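Local coordinates for FBP protein (Leishmania major, PDB 5OEZ) that probably hydrolyses fructose 1,6-bisphosphate to fructose 6-phosphate and phosphate in gluconeogenesis, as a magnesium-dependent homotetramer with an allosteric AMP site, at residues I79-K82 with A83-S87; D27-L30 with L31-I35; G277-L281 with L282-A286; R158-K161 with G162-V166. All coordinates share one frame; numbering follows the deposited sequence.

Contact 2 holds part of the AMP site and contact 3 part of the catalytic metal site; their centres lie about 23 Å apart, and neither ligand is bound in this chain. Contact 1, on the neighbouring helix, touches contact 2: L85 CD2 meets L31 CD1 at 3.7 Å and Y84 O packs on A34 CB at 3.4 Å. Its F81 and L85 face strand 113-121, which carries AMP-site Y113 and metal-site residues L120 and D118. Contact 4 reaches contact 3 through M165, whose CE is 3.4 Å from A286 O, where a loop of the N-terminal part packs on helix 281-294 of the C-terminal part. Nearest atoms of contacts 2 and 4 are about 6 Å apart.

Contact 1. Residues I79-K82 with A83-S87; sequences IAFK and AYLLS
Towards the end of helix 72-87, F81 and L85 lie one turn apart, side by side and pointing the same way. L85 CD1 reaches the edge of the phenyl ring, near its plane, and touches F81 CD1 at 4.0 Å. With CG anti to the carbonyl carbon (chi1 -72°), the leucine leans back along the helix over the preceding turn, and its CG sits 3.1 Å from F81 O. L86 is folded in the same manner, its CG 3.2 Å from K82 O. The Y84 ring approaches the A80 carbonyl obliquely, with CD2 3.2 Å from A80 O, while that oxygen accepts the amide of Y84 almost in a straight line (N to O 3.1 Å, 175° at the hydrogen). Regular i to i+4 bonds of the alpha-helix join the four pairs from I79 and A83 to K82 and L86. In the N-terminal part of the fructose-bisphosphatase fold this helix packs on helix 27-47 and on the large sheet: L85 meets L31 of that helix and I115 and F117 of strand 113-121, and the F81 ring meets the F117 ring at a small angle. The K82 chain bends at chi3, and its NZ forms a salt bridge with E99. On another face Y84 OH is hydrogen-bonded to P9 O of the second subunit, while T8 of that subunit packs against I79 and A83.

Contact 2. Residues D27-L30 with L31-I35; sequences DFTL and LMMAI
M32 sets its CG over one face of the F28 phenyl ring, which comes from one helical turn earlier. M32 CG is 4.0 Å from the centroid of the F28 ring and 19° off the normal, a CH-pi contact displaced toward the rim. The bend at chi2 (-50°) keeps the sulfur near too: M32 SD stands 4.7 Å from the F28 ring centroid in an oblique Met-aromatic contact. The F28 ring is carried outward with CG anti to the backbone nitrogen (chi1 -171°), where it runs alongside M32, while L31 CD2 comes to F28 CD1 at 4.1 Å from an oblique direction. Beneath the side chains, the alpha-helical amides of L31, M32, M33 and A34 donate to the carbonyls of D27 to L30; M32 N to F28 O measures 2.9 Å. I16 of helix 12-18 packs on F28, T29 and M32, and M33 meets its counterpart M33 of the second subunit. The first turn of helix 27-47 thus gathers D27, F28 and T29, three residues seen to bind AMP in another structure of this protein. Together with R25 and Y113 they belong to the allosteric AMP site, which holds no nucleotide in this chain.

Contact 3. Residues G277-L281 with L282-A286; sequences GKLRL and LYEAA
R280 and E284 cross obliquely, their guanidinium and carboxylate planes turned 72° apart. E284 OE1 lies at the edge of the guanidinium, near its plane, yet its distance to R280 NH1 is 3.9 Å, a long salt bridge; the stronger ionic partner of R280 NH1 is E97. The firmer link uses the backbone. R280 N donates to E284 OE1 at 3.2 Å, meeting that oxygen on its anti side and somewhat out of the carboxylate plane. L279 crosses the glutamate at about a right angle, laying CD2 against OE1 at 3.6 Å. With CG anti to the carbonyl carbon (chi1 -58°) and the chain extended beyond it, E284 turns its carboxylate back over the residues that precede the helix. Y283 presents its ring edge to R280 CB, and R280 CD approaches Y283 CD2 obliquely at 3.8 Å. R280 occupies the N-cap position of helix 281-294, and R280 O accepts two amides, A285 N at 2.9 Å in a nearly straight bond (178°), and E284 N at 3.3 Å from above the carbonyl plane. The five-residue reach to A285 marks a wider pi-type turn, repeated by A286 N to L281 O at 2.8 Å. L279 and L281 pair by backbone bonds with T318 and Q316, so the turn links a weakly bonded strand to the helix. E284 binds a manganese ion in another structure of this protein; its carboxylate lies beside those of E97 and D118, the acidic cluster of the two-metal phosphatase active site, with no metal bound here.

Contact 4. Residues R158-K161 with G162-V166; sequences RMLK and GTDMV
The carboxylate of D164 is the flat group that meets K161, and the contact is made by one oxygen: OD2 accepts the K161 amide through its anti lone pair, away from OD1. The K161 N to D164 OD2 distance is 3.0 Å, with an angle of 149° at the hydrogen. L160 CD2 approaches the same oxygen, 4.3 Å from D164 OD2, and the indole-bearing W139 of strand 132-140 touches both L160 and D164. The aspartate can turn back on K161 because CG lies anti to its carbonyl carbon (chi1 -59°), beside the backbone nitrogen. In return the D164 amide donates to K161 O at 3.0 Å, coming from well above the carbonyl plane. The two bonds join the same two residues across the short 3-10 segment 162-164, from the residue just before it to its last, the side-chain bond having the sense of one half of a capping box. M165 N to G162 O, at 3.1 Å, continues the i to i+3 pattern. This turn sits in the loop that connects helix 150-158 with strand 167-173, an inner strand of the large sheet. T163 has its OG1 between the backbone N and the carbonyl carbon, and from there the hydroxyl oxygen stands 3.7 Å from K161 CB. K161 O has a further donor in W139 NE1, which ties the loop to the sheet. Just beyond the turn, M165 packs on A286 and M290 of helix 281-294.

Contact 1. Residues I79-K82 with A83-S87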
loop_
_atom_site.group_PDB
_atom_site.type_symbol
_atom_site.label_atom_id
_atom_site.label_comp_id
_atom_site.label_asym_id
_atom_site.label_seq_id
_atom_site.Cartn_x
_atom_site.Cartn_y
_atom_site.Cartn_z
ATOM N N ILE C 79 -1.758 16.767 16.699
ATOM C CA ILE C 79 -0.417 17.198 16.300
ATOM C C ILE C 79 -0.278 17.374 14.775
ATOM O O ILE C 79 0.317 18.353 14.307
ATOM C CB ILE C 79 0.647 16.188 16.798
ATOM C CG1 ILE C 79 0.817 16.318 18.314
ATOM C CG2 ILE C 79 2.011 16.409 16.120
ATOM C CD1 ILE C 79 1.573 15.176 18.964
ATOM N N ALA C 80 -0.821 16.416 14.025
ATOM C CA ALA C 80 -0.747 16.411 12.569
ATOM C C ALA C 80 -1.485 17.587 11.964
ATOM O O ALA C 80 -0.899 18.385 11.226
ATOM C CB ALA C 80 -1.309 15.113 12.021
ATOM N N PHE C 81 -2.762 17.716 12.303
ATOM C CA PHE C 81 -3.557 18.856 11.827
ATOM C C PHE C 81 -2.890 20.198 12.112
ATOM O O PHE C 81 -2.822 21.043 11.227
ATOM C CB PHE C 81 -4.963 18.850 12.406
ATOM C CG PHE C 81 -5.984 18.200 11.516
ATOM C CD1 PHE C 81 -6.505 18.886 10.440
ATOM C CD2 PHE C 81 -6.447 16.914 11.780
ATOM C CE1 PHE C 81 -7.454 18.298 9.616
ATOM C CE2 PHE C 81 -7.401 16.321 10.971
ATOM C CZ PHE C 81 -7.908 17.014 9.884
ATOM N N LYS C 82 -2.385 20.379 13.321
ATOM C CA LYS C 82 -1.775 21.655 13.697
ATOM C C LYS C 82 -0.500 21.933 12.944
ATOM O O LYS C 82 -0.271 23.065 12.520
ATOM C CB LYS C 82 -1.494 21.731 15.202
ATOM C CG LYS C 82 -2.744 21.760 16.050
ATOM C CD LYS C 82 -2.488 22.051 17.530
ATOM C CE LYS C 82 -1.242 21.424 18.129
ATOM N NZ LYS C 82 -1.278 21.659 19.598
ATOM N N ALA C 83 0.338 20.910 12.793
ATOM C CA ALA C 83 1.641 21.090 12.158
ATOM C C ALA C 83 1.495 21.471 10.691
ATOM O O ALA C 83 2.115 22.434 10.221
ATOM C CB ALA C 83 2.475 19.837 12.295
ATOM N N TYR C 84 0.644 20.745 9.980
ATOM C CA TYR C 84 0.450 20.997 8.572
ATOM C C TYR C 84 -0.337 22.282 8.301
ATOM O O TYR C 84 -0.015 23.002 7.357
ATOM C CB TYR C 84 -0.170 19.761 7.879
ATOM C CG TYR C 84 0.771 18.558 7.895
ATOM C CD1 TYR C 84 2.016 18.620 7.274
ATOM C CD2 TYR C 84 0.430 17.369 8.551
ATOM C CE1 TYR C 84 2.888 17.541 7.312
ATOM C CE2 TYR C 84 1.296 16.284 8.586
ATOM C CZ TYR C 84 2.518 16.374 7.957
ATOM O OH TYR C 84 3.388 15.319 7.985
ATOM N N LEU C 85 -1.349 22.587 9.116
ATOM C CA LEU C 85 -2.140 23.817 8.922
ATOM C C LEU C 85 -1.322 25.065 9.211
ATOM O O LEU C 85 -1.372 26.011 8.439
ATOM C CB LEU C 85 -3.416 23.821 9.764
ATOM C CG LEU C 85 -4.529 22.869 9.325
ATOM C CD1 LEU C 85 -5.573 22.729 10.418
ATOM C CD2 LEU C 85 -5.177 23.340 8.036
ATOM N N LEU C 86 -0.563 25.065 10.298
ATOM C CA LEU C 86 0.269 26.224 10.639
ATOM C C LEU C 86 1.362 26.493 9.601
ATOM O O LEU C 86 1.669 27.647 9.332
ATOM C CB LEU C 86 0.865 26.085 12.048
ATOM C CG LEU C 86 -0.146 26.193 13.209
ATOM C CD1 LEU C 86 0.511 25.825 14.540
ATOM C CD2 LEU C 86 -0.786 27.578 13.296
ATOM N N SER C 87 1.921 25.439 9.006
ATOM C CA SER C 87 2.955 25.600 7.983
ATOM C C SER C 87 2.394 25.896 6.596
ATOM O O SER C 87 3.158 26.176 5.684
ATOM C CB SER C 87 3.890 24.372 7.939
ATOM O OG SER C 87 3.271 23.250 7.308
#

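Contact 2. Residues D27-L30 with L31-I35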
loop_
_atom_site.group_PDB
_atom_site.type_symbol
_atom_site.label_atom_id
_atom_site.label_comp_id
_atom_site.label_asym_id
_atom_site.label_seq_id
_atom_site.Cartn_x
_atom_site.Cartn_y
_atom_site.Cartn_z
ATOM N N ASP C 27 -4.659 30.796 -1.488
ATOM C CA ASP C 27 -4.654 30.435 -0.069
ATOM C C ASP C 27 -5.468 29.162 0.184
ATOM O O ASP C 27 -5.048 28.288 0.933
ATOM C CB ASP C 27 -5.222 31.574 0.800
ATOM C CG ASP C 27 -4.161 32.586 1.236
ATOM O OD1 ASP C 27 -3.268 32.915 0.419
ATOM O OD2 ASP C 27 -4.232 33.052 2.406
ATOM N N PHE C 28 -6.615 29.045 -0.471
ATOM C CA PHE C 28 -7.529 27.939 -0.205
ATOM C C PHE C 28 -6.940 26.600 -0.670
ATOM O O PHE C 28 -7.116 25.567 -0.009
ATOM C CB PHE C 28 -8.915 28.194 -0.835
ATOM C CG PHE C 28 -9.963 27.197 -0.410
ATOM C CD1 PHE C 28 -10.332 27.093 0.917
ATOM C CD2 PHE C 28 -10.572 26.356 -1.338
ATOM C CE1 PHE C 28 -11.281 26.165 1.317
ATOM C CE2 PHE C 28 -11.517 25.429 -0.948
ATOM C CZ PHE C 28 -11.878 25.334 0.384
ATOM N N THR C 29 -6.257 26.623 -1.807
ATOM C CA THR C 29 -5.558 25.459 -2.314
ATOM C C THR C 29 -4.524 24.960 -1.308
ATOM O O THR C 29 -4.460 23.757 -1.022
ATOM C CB THR C 29 -4.903 25.797 -3.661
ATOM O OG1 THR C 29 -5.929 26.135 -4.595
ATOM C CG2 THR C 29 -4.118 24.614 -4.234
ATOM N N LEU C 30 -3.714 25.872 -0.779
ATOM C CA LEU C 30 -2.701 25.494 0.202
ATOM C C LEU C 30 -3.345 24.941 1.464
ATOM O O LEU C 30 -2.859 23.951 2.015
ATOM C CB LEU C 30 -1.759 26.657 0.530
ATOM C CG LEU C 30 -0.920 27.254 -0.610
ATOM C CD1 LEU C 30 0.124 28.217 -0.055
ATOM C CD2 LEU C 30 -0.256 26.186 -1.454
ATOM N N LEU C 31 -4.447 25.554 1.906
ATOM C CA LEU C 31 -5.197 25.032 3.046
ATOM C C LEU C 31 -5.660 23.582 2.811
ATOM O O LEU C 31 -5.476 22.720 3.657
ATOM C CB LEU C 31 -6.410 25.911 3.346
ATOM C CG LEU C 31 -7.252 25.527 4.564
ATOM C CD1 LEU C 31 -6.515 25.931 5.827
ATOM C CD2 LEU C 31 -8.607 26.217 4.520
ATOM N N MET C 32 -6.273 23.331 1.665
ATOM C CA MET C 32 -6.763 21.998 1.353
ATOM C C MET C 32 -5.649 20.979 1.161
ATOM O O MET C 32 -5.863 19.810 1.449
ATOM C CB MET C 32 -7.728 22.009 0.164
ATOM C CG MET C 32 -9.046 22.724 0.457
ATOM S SD MET C 32 -9.867 22.184 1.975
ATOM C CE MET C 32 -9.888 20.384 1.811
ATOM N N MET C 33 -4.474 21.413 0.694
ATOM C CA MET C 33 -3.298 20.530 0.681
ATOM C C MET C 33 -2.942 20.087 2.071
ATOM O O MET C 33 -2.647 18.905 2.302
ATOM C CB MET C 33 -2.051 21.216 0.130
ATOM C CG MET C 33 -1.528 20.671 -1.169
ATOM S SD MET C 33 -1.897 21.764 -2.542
ATOM C CE MET C 33 -1.113 23.337 -2.281
ATOM N N ALA C 34 -2.891 21.056 2.984
ATOM C CA ALA C 34 -2.539 20.769 4.367
ATOM C C ALA C 34 -3.541 19.786 5.019
ATOM O O ALA C 34 -3.135 18.866 5.744
ATOM C CB ALA C 34 -2.434 22.059 5.155
ATOM N N ILE C 35 -4.829 19.964 4.735
ATOM C CA ILE C 35 -5.873 19.081 5.263
ATOM C C ILE C 35 -5.770 17.667 4.688
ATOM O O ILE C 35 -5.929 16.677 5.415
ATOM C CB ILE C 35 -7.281 19.677 5.036
ATOM C CG1 ILE C 35 -7.465 20.906 5.946
ATOM C CG2 ILE C 35 -8.376 18.665 5.351
ATOM C CD1 ILE C 35 -8.752 21.674 5.748
#

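Contact 3. Residues G277-L281 with L282-A286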
loop_
_atom_site.group_PDB
_atom_site.type_symbol
_atom_site.label_atom_id
_atom_site.label_comp_id
_atom_site.label_asym_id
_atom_site.label_seq_id
_atom_site.Cartn_x
_atom_site.Cartn_y
_atom_site.Cartn_z
ATOM N N GLY C 277 -27.014 20.304 25.297
ATOM C CA GLY C 277 -26.860 19.374 24.176
ATOM C C GLY C 277 -25.473 18.765 24.194
ATOM O O GLY C 277 -24.716 19.035 25.113
ATOM N N LYS C 278 -25.159 17.910 23.219
ATOM C CA LYS C 278 -23.925 17.119 23.227
ATOM C C LYS C 278 -22.858 17.685 22.308
ATOM O O LYS C 278 -21.727 17.797 22.729
ATOM C CB LYS C 278 -24.231 15.672 22.837
ATOM C CG LYS C 278 -23.082 14.682 22.848
ATOM C CD LYS C 278 -23.730 13.311 22.749
ATOM C CE LYS C 278 -22.700 12.197 22.839
ATOM N NZ LYS C 278 -21.834 12.255 24.057
ATOM N N LEU C 279 -23.232 18.111 21.103
ATOM C CA LEU C 279 -22.275 18.507 20.120
ATOM C C LEU C 279 -21.869 19.953 20.278
ATOM O O LEU C 279 -22.690 20.826 20.576
ATOM C CB LEU C 279 -22.816 18.290 18.711
ATOM C CG LEU C 279 -23.175 16.882 18.263
ATOM C CD1 LEU C 279 -23.304 16.848 16.750
ATOM C CD2 LEU C 279 -22.190 15.831 18.742
ATOM N N ARG C 280 -20.575 20.172 20.088
ATOM C CA ARG C 280 -20.004 21.504 20.041
ATOM C C ARG C 280 -20.354 22.182 18.713
ATOM O O ARG C 280 -20.227 21.568 17.662
ATOM C CB ARG C 280 -18.491 21.434 20.222
ATOM C CG ARG C 280 -18.106 21.455 21.679
ATOM C CD ARG C 280 -16.612 21.248 21.947
ATOM N NE ARG C 280 -16.331 20.255 23.049
ATOM C CZ ARG C 280 -16.467 18.922 22.958
ATOM N NH1 ARG C 280 -16.891 18.371 21.836
ATOM N NH2 ARG C 280 -16.192 18.117 23.998
ATOM N N LEU C 281 -20.829 23.419 18.799
ATOM C CA LEU C 281 -21.263 24.201 17.639
ATOM C C LEU C 281 -20.168 24.466 16.604
ATOM O O LEU C 281 -20.327 24.125 15.440
ATOM C CB LEU C 281 -21.828 25.542 18.110
ATOM C CG LEU C 281 -22.373 26.486 17.047
ATOM C CD1 LEU C 281 -23.559 25.864 16.348
ATOM C CD2 LEU C 281 -22.768 27.793 17.683
ATOM N N LEU C 282 -19.056 25.050 17.034
ATOM C CA LEU C 282 -17.992 25.443 16.115
ATOM C C LEU C 282 -17.254 24.285 15.460
ATOM O O LEU C 282 -16.959 24.327 14.260
ATOM C CB LEU C 282 -16.944 26.287 16.827
ATOM C CG LEU C 282 -17.192 27.788 16.908
ATOM C CD1 LEU C 282 -15.990 28.472 17.540
ATOM C CD2 LEU C 282 -17.472 28.420 15.550
ATOM N N TYR C 283 -16.943 23.275 16.259
ATOM C CA TYR C 283 -16.064 22.208 15.833
ATOM C C TYR C 283 -16.769 21.078 15.065
ATOM O O TYR C 283 -16.129 20.419 14.251
ATOM C CB TYR C 283 -15.336 21.630 17.041
ATOM C CG TYR C 283 -14.595 22.656 17.859
ATOM C CD1 TYR C 283 -13.331 23.112 17.478
ATOM C CD2 TYR C 283 -15.135 23.151 19.024
ATOM C CE1 TYR C 283 -12.648 24.049 18.248
ATOM C CE2 TYR C 283 -14.461 24.083 19.791
ATOM C CZ TYR C 283 -13.217 24.526 19.396
ATOM O OH TYR C 283 -12.565 25.446 20.167
ATOM N N GLU C 284 -18.062 20.857 15.337
ATOM C CA GLU C 284 -18.821 19.699 14.835
ATOM C C GLU C 284 -20.158 20.087 14.210
ATOM O O GLU C 284 -20.389 19.802 13.040
ATOM C CB GLU C 284 -19.090 18.685 15.963
ATOM C CG GLU C 284 -17.834 18.149 16.642
ATOM C CD GLU C 284 -18.098 17.430 17.964
ATOM O OE1 GLU C 284 -19.096 17.729 18.663
ATOM O OE2 GLU C 284 -17.280 16.557 18.326
ATOM N N ALA C 285 -21.055 20.690 14.989
ATOM C CA ALA C 285 -22.431 20.897 14.519
ATOM C C ALA C 285 -22.555 21.880 13.335
ATOM O O ALA C 285 -23.230 21.578 12.360
ATOM C CB ALA C 285 -23.327 21.325 15.674
ATOM N N ALA C 286 -21.914 23.037 13.413
ATOM C CA ALA C 286 -21.990 24.027 12.308
ATOM C C ALA C 286 -21.339 23.554 10.987
ATOM O O ALA C 286 -21.954 23.666 9.936
ATOM C CB ALA C 286 -21.424 25.379 12.740
#

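Contact 4. Residues R158-K161 with G162-V166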
loop_
_atom_site.group_PDB
_atom_site.type_symbol
_atom_site.label_atom_id
_atom_site.label_comp_id
_atom_site.label_asym_id
_atom_site.label_seq_id
_atom_site.Cartn_x
_atom_site.Cartn_y
_atom_site.Cartn_z
ATOM N N ARG C 158 -17.020 35.897 18.276
ATOM C CA ARG C 158 -18.309 36.428 18.749
ATOM C C ARG C 158 -19.105 37.229 17.700
ATOM O O ARG C 158 -20.318 37.355 17.816
ATOM C CB ARG C 158 -18.126 37.284 20.010
ATOM C CG ARG C 158 -17.990 36.443 21.297
ATOM C CD ARG C 158 -17.059 37.193 22.257
ATOM N NE ARG C 158 -16.608 36.542 23.495
ATOM C CZ ARG C 158 -15.575 36.956 24.241
ATOM N NH1 ARG C 158 -14.855 38.038 23.935
ATOM N NH2 ARG C 158 -15.249 36.264 25.334
ATOM N N MET C 159 -18.425 37.789 16.702
ATOM C CA MET C 159 -19.090 38.492 15.596
ATOM C C MET C 159 -19.580 37.571 14.462
ATOM O O MET C 159 -20.333 38.025 13.605
ATOM C CB MET C 159 -18.151 39.557 15.011
ATOM C CG MET C 159 -17.752 40.654 15.992
ATOM S SD MET C 159 -17.022 42.100 15.179
ATOM C CE MET C 159 -15.818 41.322 14.113
ATOM N N LEU C 160 -19.175 36.300 14.459
ATOM C CA LEU C 160 -19.465 35.387 13.342
ATOM C C LEU C 160 -20.660 34.471 13.580
ATOM O O LEU C 160 -21.086 34.269 14.721
ATOM C CB LEU C 160 -18.225 34.543 13.030
ATOM C CG LEU C 160 -16.992 35.343 12.584
ATOM C CD1 LEU C 160 -15.783 34.429 12.494
ATOM C CD2 LEU C 160 -17.227 36.061 11.258
ATOM N N LYS C 161 -21.208 33.947 12.487
ATOM C CA LYS C 161 -22.233 32.893 12.526
ATOM C C LYS C 161 -21.881 31.814 11.516
ATOM O O LYS C 161 -21.043 32.025 10.633
ATOM C CB LYS C 161 -23.622 33.442 12.187
ATOM C CG LYS C 161 -24.245 34.354 13.235
ATOM C CD LYS C 161 -25.723 34.596 12.916
ATOM C CE LYS C 161 -26.494 35.331 14.041
ATOM N NZ LYS C 161 -27.474 36.388 13.653
ATOM N N GLY C 162 -22.543 30.667 11.632
ATOM C CA GLY C 162 -22.407 29.593 10.661
ATOM C C GLY C 162 -22.708 30.005 9.226
ATOM O O GLY C 162 -22.127 29.458 8.295
ATOM N N THR C 163 -23.594 30.986 9.053
ATOM C CA THR C 163 -23.961 31.498 7.733
ATOM C C THR C 163 -22.823 32.248 7.028
ATOM O O THR C 163 -22.895 32.433 5.820
ATOM C CB THR C 163 -25.219 32.409 7.799
ATOM O OG1 THR C 163 -25.049 33.388 8.827
ATOM C CG2 THR C 163 -26.468 31.585 8.106
ATOM N N ASP C 164 -21.797 32.672 7.776
ATOM C CA ASP C 164 -20.571 33.310 7.237
ATOM C C ASP C 164 -19.452 32.310 6.875
ATOM O O ASP C 164 -18.391 32.705 6.385
ATOM C CB ASP C 164 -19.993 34.277 8.282
ATOM C CG ASP C 164 -20.970 35.376 8.674
ATOM O OD1 ASP C 164 -21.407 36.106 7.760
ATOM O OD2 ASP C 164 -21.281 35.515 9.887
ATOM N N MET C 165 -19.676 31.030 7.158
ATOM C CA MET C 165 -18.678 29.991 6.952
ATOM C C MET C 165 -18.435 29.833 5.444
ATOM O O MET C 165 -19.371 29.650 4.682
ATOM C CB MET C 165 -19.168 28.674 7.590
ATOM C CG MET C 165 -18.102 27.649 7.946
ATOM S SD MET C 165 -18.754 26.045 8.516
ATOM C CE MET C 165 -20.191 26.557 9.444
ATOM N N VAL C 166 -17.178 29.912 5.026
ATOM C CA VAL C 166 -16.844 29.773 3.598
ATOM C C VAL C 166 -16.605 28.324 3.139
ATOM O O VAL C 166 -16.781 28.035 1.965
ATOM C CB VAL C 166 -15.655 30.632 3.154
ATOM C CG1 VAL C 166 -15.876 32.082 3.547
ATOM C CG2 VAL C 166 -14.365 30.086 3.721
#